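PDB 3LEW: SusD-like carbohydrate binding protein, which probably binds carbohydrates at the outer membrane of Bacteroides vulgatus as part of nutrient capture. Local coordinates for residues D180-L185 and G207-A212; D201-L206 and D227-K232; F127-L132 and Y174-N179; R116-A121 and L185-E190; D96-L101 and A123-L128. All blocks are in the same frame, centred on the assembly; numbering follows the deposited sequence.

Interaction 1. Residues D180-L185 and G207-A212; sequences DLEEAL and GILSRA
L181 lies with its two methyls against I208 of helix 202-215, while L209 comes back the other way and rests on the L181 CB. The pairing belongs to the antiparallel helix packing of the TPR-like scaffold found in SusD-family proteins: the axes of the two short segments pass 9.8 Å apart and their N-to-C directions differ by 153°. L181 keeps its CG anti to the carbonyl carbon, beside its own backbone N (chi1 -74°), and from there CD1 comes to 3.6 Å from I208 CG2, with CD2 next to the same methyl. The two side chains meet at about a right angle. One turn on from I208, the CB of A212 touches that same L181 CD1 at 4.1 Å. L209 starts out less directly, since its CB does not aim at the partner helix, yet its branch does the reaching. Its CD2 sits 3.6 Å from L181 CB and 3.8 Å from E182 CG, wedged against two successive residues of helix 170-187. E182 offers this contact a methylene; its carboxylate turns to helix 219-232, where OE2 makes a salt bridge with K221 and a hydrogen bond with the Y225 hydroxyl. What remains between the helices is apolar and largely buried. At the far end the second methyl of L209, CD1, stops 3.9 Å from L185 CD2, with L185 lying across it.

Interaction 2. Residues D201-L206 and D227-K232; sequences DNEVVL and DKLLAK
L229 can be followed atom by atom into the flank of helix 202-215. Its CB faces the L206 CB at 4.1 Å, where the two backbones come nearest. CG lies 4.0 Å from the CG of E203. The branch then divides: CD1 drops onto the backbone carbonyl, 3.4 Å from E203 O, and CD2 runs to the carboxylate, 3.8 Å from E203 OE2. With CG anti to the backbone N (chi1 -165°), the whole isobutyl group is laid across the extended E203 chain. L206 fills the other half of the contact between these consecutive helices, an antiparallel hairpin in the TPR-like region. Its CD1 touches the K228 CB at 4.0 Å and the K232 CD at the same distance, so the aliphatic stems of two lysines cover it. With an alanine in place of L206, a gap would probably open beneath these stems and the K228 and K232 methylenes would lose their apolar surface. Helix 202-215 starts at D201, whose OD1 caps it by accepting from V204 N at 3.0 Å. The charged tips lie beyond the leucines: K232 NZ pairs with E190 OE1 at a doubtfully short modelled distance, and OE2 of E203 comes near the like-charged OD2 of D233. The chemistry thus passes from leucine on leucine to lysine stems at the margin; E203 adds charge only at its tip, where two close carboxylates may raise one another's proton affinity.

Interaction 3. Residues F127-L132 and Y174-N179; sequences FLYLHL and YAQSIN
The two segments run antiparallel, 158° apart in direction, with their axes only 8.0 Å from each other; within them Y129 and S177 have the nearest CA atoms, 5.2 Å apart. Helices 111-135 and 170-187 meet here in the TPR-like helical part of the SusD fold, and the small S177 is consistent with so near an approach: its CB lies 4.1 Å from the Y129 CB. Beside it, Q176 places its CG over one face of the Y129 ring, 4.2 Å from the ring centroid and 27° off the normal, a CH-pi contact. Q176 bends after CG, and the two side chains lie side by side, pointing the same way, with the amide turned 61° from the ring plane. The phenol does not end in this interface; Y129 OH is hydrogen-bonded to the carbonyl O of Y152. S177 holds OG anti to its backbone N, under the L130 CB at 3.5 Å, and this buried hydroxyl is hydrogen-bonded to the backbone O of G126, one turn earlier on the facing helix. The carbonyl thus satisfies the hydroxyl, while the serine CB packs as an apolar atom. L130 closes the other flank. Its CG, anti to the backbone N, carries CD1 out to the rim of the Y174 ring, near the ring plane, where it stands 3.7 Å from CE1.

Interaction 4. Residues R116-A121 and L185-E190; sequences RIKGQA and LELIPE
I188 is pressed onto the backbone of helix 111-135 at G119, where the contact is tight because the helix presents no side chain there. The I188 CG1 lies 3.9 Å from G119 CA, CD1 goes on to 3.7 Å from G119 C, and the L187 CB sits on the same glycine, 4.0 Å from its CA. A CB on G119 would fall 2.6 Å from I188 CG1, so the close approach depends on the absence of a side chain. The Q120 CG brackets the I188 methyl from the side, 3.9 Å from CD1. Beyond it the Q120 amide is well held: OE1 accepts from R116 NH1 at 2.9 Å, in the guanidinium plane, and NE2 donates to the carbonyl of I200 and the hydroxyl of Y192. R116 NH1 also forms a salt bridge with E23 of helix 19-35. The looser, partly exposed side belongs to the end of L187 and the K118 stem. There the L187 CD1 rests 3.8 Å from K118 CG, which is anti to the backbone N (chi1 -179°); the chain beyond is extended and takes the ammonium past the leucine. The arrangement is that of a helix end whose last turn (L187) and first residue beyond it (I188) pack on a glycine of an antiparallel neighbour, here within the TPR-like helical region of the SusD fold.

Interaction 5. Residues D96-L101 and A123-L128; sequences DCNGVL and ALRGFL
Within the antiparallel helix packing of the TPR-like region, R125 of helix 111-135 reaches across to C97, N98 and L101 of helix 81-103. The segment axes stand 9.7 Å apart. C97 occupies the middle: its CB faces the R125 CB at 3.9 Å, and SG lies 3.8 Å from L124 CB, close also to the R125 backbone N. With SG anti to the carbonyl carbon, beside its own N, the sulfur is tucked against the partner helix between L124 and R125. The polar part of the contact begins where the R125 chain, extended at first, bends at its third torsion (chi3 78°) and brings the guanidinium round to N98. There NH1 donates to N98 OD1 at 2.8 Å with an N-H...O angle of 160°. The oxygen lies at the edge of the guanidinium, in its plane, while the amide itself is turned 69° from that plane. L101 approaches differently, over one face, its CD1 3.4 Å from R125 NH1. The remaining polar ends are engaged too: R125 NH2 makes a salt bridge with D180 of helix 170-187, and N98 ND2 donates to the carbonyl of Y152. Replacing R125 by a leucine would probably leave N98 OD1 without this donor and the D180 carboxylate without its opposite charge. In this buried setting a single arginine bridges an amide on one helix and a carboxylate on another; the nearby acid probably stabilises its positive charge, and the two anchors should limit turning of the guanidinium.

How the interactions relate
The five contacts form one continuous set of neighbouring helices, 81-103, 111-135, 170-187, 202-215 and 219-232. Interactions 5 and 1 are joined by the salt bridge from R125 NH2 to D180 OD1, 2.8 Å long; interactions 5 and 3 by the probable hydrogen bond from S177 OG to G126 O, 2.7 Å. Interactions 3 and 4 use the same two helices at centres 16 Å apart. L185 falls in the segments of interactions 1 and 4 but touches only in interaction 1; its CD1 packs 3.6 Å from L206 CD2 of interaction 2. The side chains of L185 and N202 come within about 4 and 3 Å of a bound pentaethylene glycol, probably from crystallisation, though it may mark a pocket.

Interaction 1. Residues D180-L185 and G207-A212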
# COMPACT_ATOMS: atom_id res chain seq x y z
N ASP A 180 8.01 18.20 1.94
CA ASP A 180 6.94 18.30 2.94
C ASP A 180 7.27 17.46 4.16
O ASP A 180 7.09 17.91 5.29
CB ASP A 180 5.60 17.81 2.36
CG ASP A 180 4.95 18.79 1.39
OD1 ASP A 180 5.46 19.94 1.25
OD2 ASP A 180 3.91 18.38 0.76
N LEU A 181 7.72 16.23 3.95
CA LEU A 181 8.02 15.31 5.04
C LEU A 181 9.29 15.74 5.85
O LEU A 181 9.32 15.64 7.09
CB LEU A 181 8.18 13.90 4.47
CG LEU A 181 6.85 13.24 4.05
CD1 LEU A 181 7.08 12.13 3.02
CD2 LEU A 181 6.07 12.69 5.24
N GLU A 182 10.28 16.34 5.17
CA GLU A 182 11.47 16.82 5.87
C GLU A 182 11.09 18.03 6.69
O GLU A 182 11.63 18.22 7.78
CB GLU A 182 12.64 17.14 4.90
CG GLU A 182 13.24 15.86 4.31
CD GLU A 182 14.37 16.10 3.36
OE1 GLU A 182 14.40 17.21 2.72
OE2 GLU A 182 15.25 15.21 3.29
N GLU A 183 10.21 18.89 6.17
CA GLU A 183 9.71 20.03 6.97
C GLU A 183 8.92 19.56 8.20
O GLU A 183 9.08 20.10 9.30
CB GLU A 183 8.84 20.93 6.11
CG GLU A 183 9.67 21.78 5.23
CD GLU A 183 8.90 22.82 4.38
OE1 GLU A 183 7.65 22.94 4.53
OE2 GLU A 183 9.59 23.50 3.56
N ALA A 184 8.08 18.54 8.01
CA ALA A 184 7.36 17.91 9.13
C ALA A 184 8.29 17.32 10.18
O ALA A 184 8.02 17.42 11.38
CB ALA A 184 6.42 16.84 8.61
N LEU A 185 9.35 16.66 9.73
CA LEU A 185 10.29 16.06 10.66
C LEU A 185 10.90 17.09 11.62
O LEU A 185 11.13 16.79 12.78
CB LEU A 185 11.41 15.32 9.93
CG LEU A 185 12.32 14.43 10.77
CD1 LEU A 185 11.54 13.24 11.26
CD2 LEU A 185 13.53 13.97 9.91
N GLY A 207 9.26 7.09 9.00
CA GLY A 207 8.92 5.93 8.22
C GLY A 207 8.44 6.34 6.83
O GLY A 207 8.84 5.72 5.80
N ILE A 208 7.53 7.32 6.77
CA ILE A 208 7.03 7.73 5.44
C ILE A 208 8.18 8.35 4.61
O ILE A 208 8.29 8.14 3.37
CB ILE A 208 5.86 8.75 5.49
CG1 ILE A 208 4.71 8.23 6.35
CG2 ILE A 208 5.40 9.09 4.03
CD1 ILE A 208 3.74 9.38 6.88
N LEU A 209 9.06 9.10 5.28
CA LEU A 209 10.27 9.64 4.63
C LEU A 209 11.15 8.56 4.06
O LEU A 209 11.69 8.71 2.93
CB LEU A 209 11.15 10.44 5.60
CG LEU A 209 11.08 11.94 5.56
CD1 LEU A 209 11.95 12.49 6.68
CD2 LEU A 209 11.48 12.46 4.18
N SER A 210 11.33 7.48 4.83
CA SER A 210 12.14 6.33 4.41
C SER A 210 11.59 5.74 3.13
O SER A 210 12.33 5.44 2.17
CB SER A 210 12.12 5.23 5.51
OG SER A 210 12.83 5.73 6.64
N ARG A 211 10.27 5.53 3.11
CA ARG A 211 9.58 5.01 1.94
C ARG A 211 9.73 5.96 0.74
O ARG A 211 10.12 5.58 -0.36
CB ARG A 211 8.09 4.81 2.27
CG ARG A 211 7.33 4.15 1.15
CD ARG A 211 5.83 4.11 1.44
NE ARG A 211 5.48 3.20 2.54
CZ ARG A 211 4.23 3.02 2.99
NH1 ARG A 211 3.20 3.71 2.50
NH2 ARG A 211 3.98 2.16 3.99
N ALA A 212 9.41 7.22 0.96
CA ALA A 212 9.46 8.22 -0.11
C ALA A 212 10.84 8.37 -0.73
O ALA A 212 11.00 8.43 -1.97
CB ALA A 212 8.92 9.61 0.40

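Interaction 2. Residues D201-L206 and D227-K232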
# COMPACT_ATOMS: atom_id res chain seq x y z
N ASP A 201 3.40 11.01 14.33
CA ASP A 201 4.41 11.52 15.25
C ASP A 201 5.77 11.44 14.54
O ASP A 201 5.83 11.25 13.31
CB ASP A 201 4.41 10.78 16.60
CG ASP A 201 4.84 9.33 16.49
OD1 ASP A 201 5.09 8.87 15.34
OD2 ASP A 201 4.87 8.63 17.56
N ASN A 202 6.83 11.73 15.28
CA ASN A 202 8.18 11.73 14.69
C ASN A 202 8.49 10.39 14.02
O ASN A 202 9.00 10.39 12.93
CB ASN A 202 9.22 12.14 15.74
CG ASN A 202 10.65 12.37 15.13
OD1 ASN A 202 11.02 13.50 14.75
ND2 ASN A 202 11.41 11.33 15.06
N GLU A 203 8.19 9.28 14.68
CA GLU A 203 8.45 7.96 14.09
C GLU A 203 7.72 7.73 12.77
O GLU A 203 8.28 7.20 11.80
CB GLU A 203 8.13 6.85 15.11
CG GLU A 203 8.33 5.48 14.52
CD GLU A 203 8.09 4.34 15.49
OE1 GLU A 203 7.64 4.59 16.61
OE2 GLU A 203 8.34 3.19 15.10
N VAL A 204 6.44 8.11 12.73
CA VAL A 204 5.64 7.98 11.51
C VAL A 204 6.27 8.78 10.39
O VAL A 204 6.45 8.27 9.29
CB VAL A 204 4.15 8.34 11.69
CG1 VAL A 204 3.37 8.24 10.33
CG2 VAL A 204 3.46 7.44 12.76
N VAL A 205 6.67 10.04 10.68
CA VAL A 205 7.35 10.86 9.66
C VAL A 205 8.64 10.17 9.14
O VAL A 205 8.87 10.12 7.93
CB VAL A 205 7.63 12.27 10.16
CG1 VAL A 205 8.39 13.08 9.08
CG2 VAL A 205 6.29 13.00 10.53
N LEU A 206 9.48 9.66 10.03
CA LEU A 206 10.69 8.98 9.62
C LEU A 206 10.34 7.81 8.69
O LEU A 206 11.04 7.57 7.69
CB LEU A 206 11.48 8.44 10.84
CG LEU A 206 12.22 9.49 11.69
CD1 LEU A 206 12.75 8.83 12.96
CD2 LEU A 206 13.40 10.14 10.86
N ASP A 227 17.55 4.21 9.33
CA ASP A 227 18.45 3.99 10.47
C ASP A 227 17.92 4.70 11.74
O ASP A 227 17.89 4.11 12.83
CB ASP A 227 19.87 4.52 10.15
CG ASP A 227 20.78 3.51 9.42
OD1 ASP A 227 20.49 2.29 9.30
OD2 ASP A 227 21.88 3.96 8.99
N LYS A 228 17.54 5.97 11.62
CA LYS A 228 17.01 6.74 12.78
C LYS A 228 15.80 6.07 13.37
O LYS A 228 15.67 5.97 14.59
CB LYS A 228 16.62 8.17 12.36
CG LYS A 228 17.81 9.12 12.15
CD LYS A 228 17.41 10.53 11.58
CE LYS A 228 18.58 11.55 11.59
NZ LYS A 228 18.71 12.21 12.91
N LEU A 229 14.88 5.62 12.50
CA LEU A 229 13.66 4.92 12.92
C LEU A 229 14.01 3.64 13.66
O LEU A 229 13.59 3.44 14.82
CB LEU A 229 12.72 4.68 11.74
CG LEU A 229 11.29 4.29 12.15
CD1 LEU A 229 10.28 4.52 11.04
CD2 LEU A 229 11.20 2.84 12.67
N LEU A 230 14.88 2.82 13.08
CA LEU A 230 15.21 1.55 13.72
C LEU A 230 15.96 1.72 15.04
O LEU A 230 15.85 0.84 15.93
CB LEU A 230 15.99 0.66 12.78
CG LEU A 230 15.26 0.15 11.54
CD1 LEU A 230 16.22 -0.53 10.53
CD2 LEU A 230 14.10 -0.79 11.93
N ALA A 231 16.69 2.83 15.19
CA ALA A 231 17.38 3.15 16.47
C ALA A 231 16.37 3.44 17.57
O ALA A 231 16.68 3.28 18.74
CB ALA A 231 18.35 4.32 16.30
N LYS A 232 15.18 3.88 17.20
CA LYS A 232 14.08 4.17 18.14
C LYS A 232 13.10 3.01 18.30
O LYS A 232 12.44 2.91 19.32
CB LYS A 232 13.24 5.35 17.61
CG LYS A 232 13.89 6.71 17.69
CD LYS A 232 13.07 7.71 16.82
CE LYS A 232 13.03 9.09 17.42
NZ LYS A 232 13.93 10.06 16.72

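Interaction 3. Residues F127-L132 and Y174-N179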
# COMPACT_ATOMS: atom_id res chain seq x y z
N PHE A 127 2.55 12.52 2.24
CA PHE A 127 2.08 11.15 2.00
C PHE A 127 1.19 11.04 0.76
O PHE A 127 1.31 10.07 -0.00
CB PHE A 127 1.32 10.63 3.22
CG PHE A 127 0.71 9.26 3.04
CD1 PHE A 127 1.49 8.11 3.08
CD2 PHE A 127 -0.64 9.10 2.89
CE1 PHE A 127 0.93 6.83 2.94
CE2 PHE A 127 -1.18 7.83 2.74
CZ PHE A 127 -0.40 6.72 2.79
N LEU A 128 0.33 12.04 0.56
CA LEU A 128 -0.59 12.02 -0.57
C LEU A 128 0.17 12.34 -1.86
O LEU A 128 -0.08 11.73 -2.91
CB LEU A 128 -1.79 12.94 -0.34
CG LEU A 128 -2.71 12.45 0.81
CD1 LEU A 128 -3.74 13.58 1.18
CD2 LEU A 128 -3.34 11.08 0.49
N TYR A 129 1.16 13.22 -1.81
CA TYR A 129 2.03 13.41 -3.02
C TYR A 129 2.88 12.16 -3.32
O TYR A 129 3.18 11.86 -4.48
CB TYR A 129 2.88 14.68 -2.95
CG TYR A 129 2.06 15.93 -3.23
CD1 TYR A 129 1.39 16.09 -4.43
CD2 TYR A 129 1.92 16.93 -2.25
CE1 TYR A 129 0.59 17.20 -4.68
CE2 TYR A 129 1.14 18.07 -2.51
CZ TYR A 129 0.45 18.18 -3.71
OH TYR A 129 -0.36 19.27 -3.98
N LEU A 130 3.26 11.40 -2.28
CA LEU A 130 3.95 10.12 -2.49
C LEU A 130 3.04 9.13 -3.23
O LEU A 130 3.47 8.41 -4.14
CB LEU A 130 4.42 9.50 -1.18
CG LEU A 130 5.05 8.11 -1.22
CD1 LEU A 130 6.29 8.15 -2.13
CD2 LEU A 130 5.43 7.63 0.18
N HIS A 131 1.77 9.09 -2.86
CA HIS A 131 0.79 8.29 -3.60
C HIS A 131 0.73 8.65 -5.09
O HIS A 131 0.82 7.77 -5.98
CB HIS A 131 -0.59 8.46 -3.00
CG HIS A 131 -1.66 7.76 -3.78
ND1 HIS A 131 -1.74 6.38 -3.88
CD2 HIS A 131 -2.71 8.24 -4.49
CE1 HIS A 131 -2.76 6.04 -4.65
NE2 HIS A 131 -3.39 7.16 -5.02
N LEU A 132 0.63 9.95 -5.37
CA LEU A 132 0.57 10.42 -6.75
C LEU A 132 1.85 10.07 -7.49
O LEU A 132 1.79 9.47 -8.60
CB LEU A 132 0.26 11.92 -6.79
CG LEU A 132 -1.15 12.31 -6.34
CD1 LEU A 132 -1.27 13.85 -6.01
CD2 LEU A 132 -2.22 11.91 -7.37
N TYR A 174 7.79 13.75 -6.51
CA TYR A 174 8.65 13.12 -5.47
C TYR A 174 9.36 14.18 -4.60
O TYR A 174 9.40 14.04 -3.37
CB TYR A 174 9.64 12.12 -6.07
CG TYR A 174 9.12 10.70 -6.22
CD1 TYR A 174 8.74 9.95 -5.10
CD2 TYR A 174 9.08 10.09 -7.46
CE1 TYR A 174 8.26 8.67 -5.21
CE2 TYR A 174 8.60 8.78 -7.59
CZ TYR A 174 8.23 8.08 -6.45
OH TYR A 174 7.77 6.79 -6.54
N ALA A 175 9.93 15.23 -5.20
CA ALA A 175 10.66 16.24 -4.45
C ALA A 175 9.71 16.99 -3.48
O ALA A 175 10.10 17.33 -2.36
CB ALA A 175 11.39 17.24 -5.40
N GLN A 176 8.48 17.23 -3.93
CA GLN A 176 7.45 17.87 -3.11
C GLN A 176 7.12 17.00 -1.91
O GLN A 176 7.09 17.48 -0.79
CB GLN A 176 6.17 18.14 -3.94
CG GLN A 176 5.05 18.86 -3.18
CD GLN A 176 5.45 20.26 -2.79
OE1 GLN A 176 5.94 21.03 -3.64
NE2 GLN A 176 5.27 20.62 -1.51
N SER A 177 6.95 15.71 -2.13
CA SER A 177 6.66 14.77 -1.03
C SER A 177 7.77 14.79 0.02
O SER A 177 7.53 15.01 1.23
CB SER A 177 6.50 13.37 -1.59
OG SER A 177 6.28 12.41 -0.57
N ILE A 178 9.00 14.60 -0.45
CA ILE A 178 10.16 14.56 0.43
C ILE A 178 10.33 15.89 1.16
O ILE A 178 10.54 15.88 2.38
CB ILE A 178 11.40 14.13 -0.32
CG1 ILE A 178 11.27 12.67 -0.77
CG2 ILE A 178 12.67 14.29 0.53
CD1 ILE A 178 12.30 12.27 -1.84
N ASN A 179 10.17 17.02 0.45
CA ASN A 179 10.30 18.30 1.13
C ASN A 179 9.27 18.54 2.22
O ASN A 179 9.62 19.03 3.32
CB ASN A 179 10.27 19.44 0.14
CG ASN A 179 10.83 20.70 0.72
OD1 ASN A 179 12.06 20.82 0.98
ND2 ASN A 179 9.96 21.68 0.92

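Interaction 4. Residues R116-A121 and L185-E190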
# COMPACT_ATOMS: atom_id res chain seq x y z
N ARG A 116 3.44 21.39 15.87
CA ARG A 116 3.13 19.98 15.73
C ARG A 116 1.99 19.75 14.74
O ARG A 116 2.08 18.83 13.90
CB ARG A 116 2.82 19.39 17.10
CG ARG A 116 2.57 17.91 17.11
CD ARG A 116 1.09 17.60 17.03
NE ARG A 116 0.34 18.14 18.16
CZ ARG A 116 -0.98 18.13 18.26
NH1 ARG A 116 -1.74 17.57 17.32
NH2 ARG A 116 -1.55 18.67 19.33
N ILE A 117 0.94 20.57 14.83
CA ILE A 117 -0.18 20.50 13.90
C ILE A 117 0.24 20.85 12.45
O ILE A 117 -0.10 20.12 11.49
CB ILE A 117 -1.36 21.37 14.35
CG1 ILE A 117 -1.95 20.81 15.66
CG2 ILE A 117 -2.47 21.41 13.26
CD1 ILE A 117 -2.88 21.75 16.35
N LYS A 118 1.06 21.89 12.32
CA LYS A 118 1.63 22.23 11.00
C LYS A 118 2.43 21.06 10.44
O LYS A 118 2.28 20.69 9.26
CB LYS A 118 2.51 23.46 11.15
CG LYS A 118 3.15 23.94 9.85
CD LYS A 118 3.95 25.19 10.09
CE LYS A 118 4.50 25.71 8.78
NZ LYS A 118 5.13 27.08 8.92
N GLY A 119 3.24 20.42 11.28
CA GLY A 119 4.00 19.25 10.87
C GLY A 119 3.13 18.08 10.42
O GLY A 119 3.41 17.41 9.43
N GLN A 120 2.06 17.84 11.16
CA GLN A 120 1.16 16.77 10.83
C GLN A 120 0.44 17.01 9.45
O GLN A 120 0.24 16.07 8.67
CB GLN A 120 0.16 16.53 11.95
CG GLN A 120 0.78 15.85 13.19
CD GLN A 120 -0.16 15.74 14.36
OE1 GLN A 120 -0.98 16.65 14.63
NE2 GLN A 120 -0.01 14.63 15.12
N ALA A 121 0.05 18.25 9.20
CA ALA A 121 -0.55 18.65 7.93
C ALA A 121 0.41 18.49 6.77
O ALA A 121 0.05 17.95 5.73
CB ALA A 121 -1.10 20.10 8.02
N LEU A 185 9.35 16.66 9.73
CA LEU A 185 10.29 16.06 10.66
C LEU A 185 10.90 17.09 11.62
O LEU A 185 11.13 16.79 12.78
CB LEU A 185 11.41 15.32 9.93
CG LEU A 185 12.32 14.43 10.77
CD1 LEU A 185 11.54 13.24 11.26
CD2 LEU A 185 13.53 13.97 9.91
N GLU A 186 11.20 18.28 11.13
CA GLU A 186 11.75 19.35 11.96
C GLU A 186 10.72 19.93 12.94
O GLU A 186 11.06 20.41 14.02
CB GLU A 186 12.30 20.45 11.05
CG GLU A 186 12.96 21.64 11.76
CD GLU A 186 14.28 21.31 12.45
OE1 GLU A 186 14.78 20.16 12.35
OE2 GLU A 186 14.83 22.23 13.11
N LEU A 187 9.46 19.92 12.53
CA LEU A 187 8.37 20.54 13.29
C LEU A 187 7.80 19.65 14.39
O LEU A 187 7.40 20.16 15.42
CB LEU A 187 7.23 20.97 12.36
CG LEU A 187 7.49 22.22 11.51
CD1 LEU A 187 6.52 22.32 10.31
CD2 LEU A 187 7.43 23.49 12.41
N ILE A 188 7.74 18.34 14.17
CA ILE A 188 7.19 17.46 15.20
C ILE A 188 8.31 16.99 16.14
O ILE A 188 9.17 16.26 15.74
CB ILE A 188 6.42 16.28 14.58
CG1 ILE A 188 5.37 16.76 13.58
CG2 ILE A 188 5.78 15.39 15.70
CD1 ILE A 188 4.66 15.61 12.75
N PRO A 189 8.28 17.42 17.40
CA PRO A 189 9.40 17.04 18.28
C PRO A 189 9.44 15.54 18.57
O PRO A 189 8.40 14.88 18.56
CB PRO A 189 9.15 17.83 19.55
CG PRO A 189 7.89 18.58 19.38
CD PRO A 189 7.34 18.37 18.03
N GLU A 190 10.63 15.00 18.83
CA GLU A 190 10.74 13.59 19.23
C GLU A 190 10.01 13.34 20.53
O GLU A 190 9.61 12.21 20.80
CB GLU A 190 12.20 13.18 19.42
CG GLU A 190 12.99 13.19 18.14
CD GLU A 190 14.46 12.82 18.37
OE1 GLU A 190 14.76 11.61 18.32
OE2 GLU A 190 15.28 13.73 18.61

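Interaction 5. Residues D96-L101 and A123-L128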
# COMPACT_ATOMS: atom_id res chain seq x y z
N ASP A 96 -7.61 19.88 2.43
CA ASP A 96 -7.71 19.97 3.91
C ASP A 96 -6.38 20.34 4.57
O ASP A 96 -6.33 21.25 5.41
CB ASP A 96 -8.21 18.65 4.52
CG ASP A 96 -9.67 18.37 4.21
OD1 ASP A 96 -10.49 19.33 4.10
OD2 ASP A 96 -10.05 17.19 4.08
N CYS A 97 -5.30 19.63 4.18
CA CYS A 97 -3.97 19.94 4.67
C CYS A 97 -3.61 21.40 4.35
O CYS A 97 -3.13 22.11 5.23
CB CYS A 97 -2.89 19.05 4.08
SG CYS A 97 -3.09 17.31 4.48
N ASN A 98 -3.88 21.86 3.12
CA ASN A 98 -3.56 23.23 2.75
C ASN A 98 -4.40 24.25 3.53
O ASN A 98 -3.92 25.34 3.86
CB ASN A 98 -3.70 23.45 1.24
CG ASN A 98 -2.60 22.73 0.45
OD1 ASN A 98 -1.55 22.45 1.01
ND2 ASN A 98 -2.85 22.44 -0.86
N GLY A 99 -5.66 23.93 3.80
CA GLY A 99 -6.49 24.84 4.62
C GLY A 99 -5.93 24.98 6.03
O GLY A 99 -5.86 26.08 6.57
N VAL A 100 -5.47 23.88 6.61
CA VAL A 100 -4.80 23.91 7.90
C VAL A 100 -3.51 24.75 7.85
O VAL A 100 -3.29 25.65 8.68
CB VAL A 100 -4.54 22.48 8.42
CG1 VAL A 100 -3.55 22.47 9.61
CG2 VAL A 100 -5.89 21.84 8.76
N LEU A 101 -2.69 24.49 6.83
CA LEU A 101 -1.44 25.20 6.64
C LEU A 101 -1.67 26.69 6.41
O LEU A 101 -0.85 27.48 6.84
CB LEU A 101 -0.61 24.54 5.52
CG LEU A 101 -0.02 23.18 5.88
CD1 LEU A 101 0.53 22.44 4.60
CD2 LEU A 101 1.04 23.31 7.02
N ALA A 123 3.04 16.40 6.75
CA ALA A 123 3.35 14.97 6.62
C ALA A 123 2.24 14.25 5.85
O ALA A 123 2.53 13.47 4.94
CB ALA A 123 3.60 14.33 8.03
N LEU A 124 0.98 14.56 6.17
CA LEU A 124 -0.16 13.97 5.44
C LEU A 124 -0.14 14.43 3.99
O LEU A 124 -0.35 13.62 3.08
CB LEU A 124 -1.49 14.30 6.10
CG LEU A 124 -2.78 13.67 5.49
CD1 LEU A 124 -2.69 12.16 5.36
CD2 LEU A 124 -3.99 14.06 6.31
N ARG A 125 0.13 15.71 3.78
CA ARG A 125 0.21 16.21 2.40
C ARG A 125 1.34 15.49 1.65
O ARG A 125 1.17 15.03 0.48
CB ARG A 125 0.39 17.71 2.37
CG ARG A 125 0.26 18.27 0.97
CD ARG A 125 0.40 19.79 0.95
NE ARG A 125 1.79 20.25 1.07
CZ ARG A 125 2.15 21.55 1.19
NH1 ARG A 125 1.25 22.51 1.28
NH2 ARG A 125 3.42 21.88 1.25
N GLY A 126 2.50 15.36 2.29
CA GLY A 126 3.61 14.63 1.69
C GLY A 126 3.28 13.19 1.35
O GLY A 126 3.69 12.65 0.28
N PHE A 127 2.55 12.52 2.24
CA PHE A 127 2.08 11.15 2.00
C PHE A 127 1.19 11.04 0.76
O PHE A 127 1.31 10.07 -0.00
CB PHE A 127 1.32 10.63 3.22
CG PHE A 127 0.71 9.26 3.04
CD1 PHE A 127 1.49 8.11 3.08
CD2 PHE A 127 -0.64 9.10 2.89
CE1 PHE A 127 0.93 6.83 2.94
CE2 PHE A 127 -1.18 7.83 2.74
CZ PHE A 127 -0.40 6.72 2.79
N LEU A 128 0.33 12.04 0.56
CA LEU A 128 -0.59 12.02 -0.57
C LEU A 128 0.17 12.34 -1.86
O LEU A 128 -0.08 11.73 -2.91
CB LEU A 128 -1.79 12.94 -0.34
CG LEU A 128 -2.71 12.45 0.81
CD1 LEU A 128 -3.74 13.58 1.18
CD2 LEU A 128 -3.34 11.08 0.49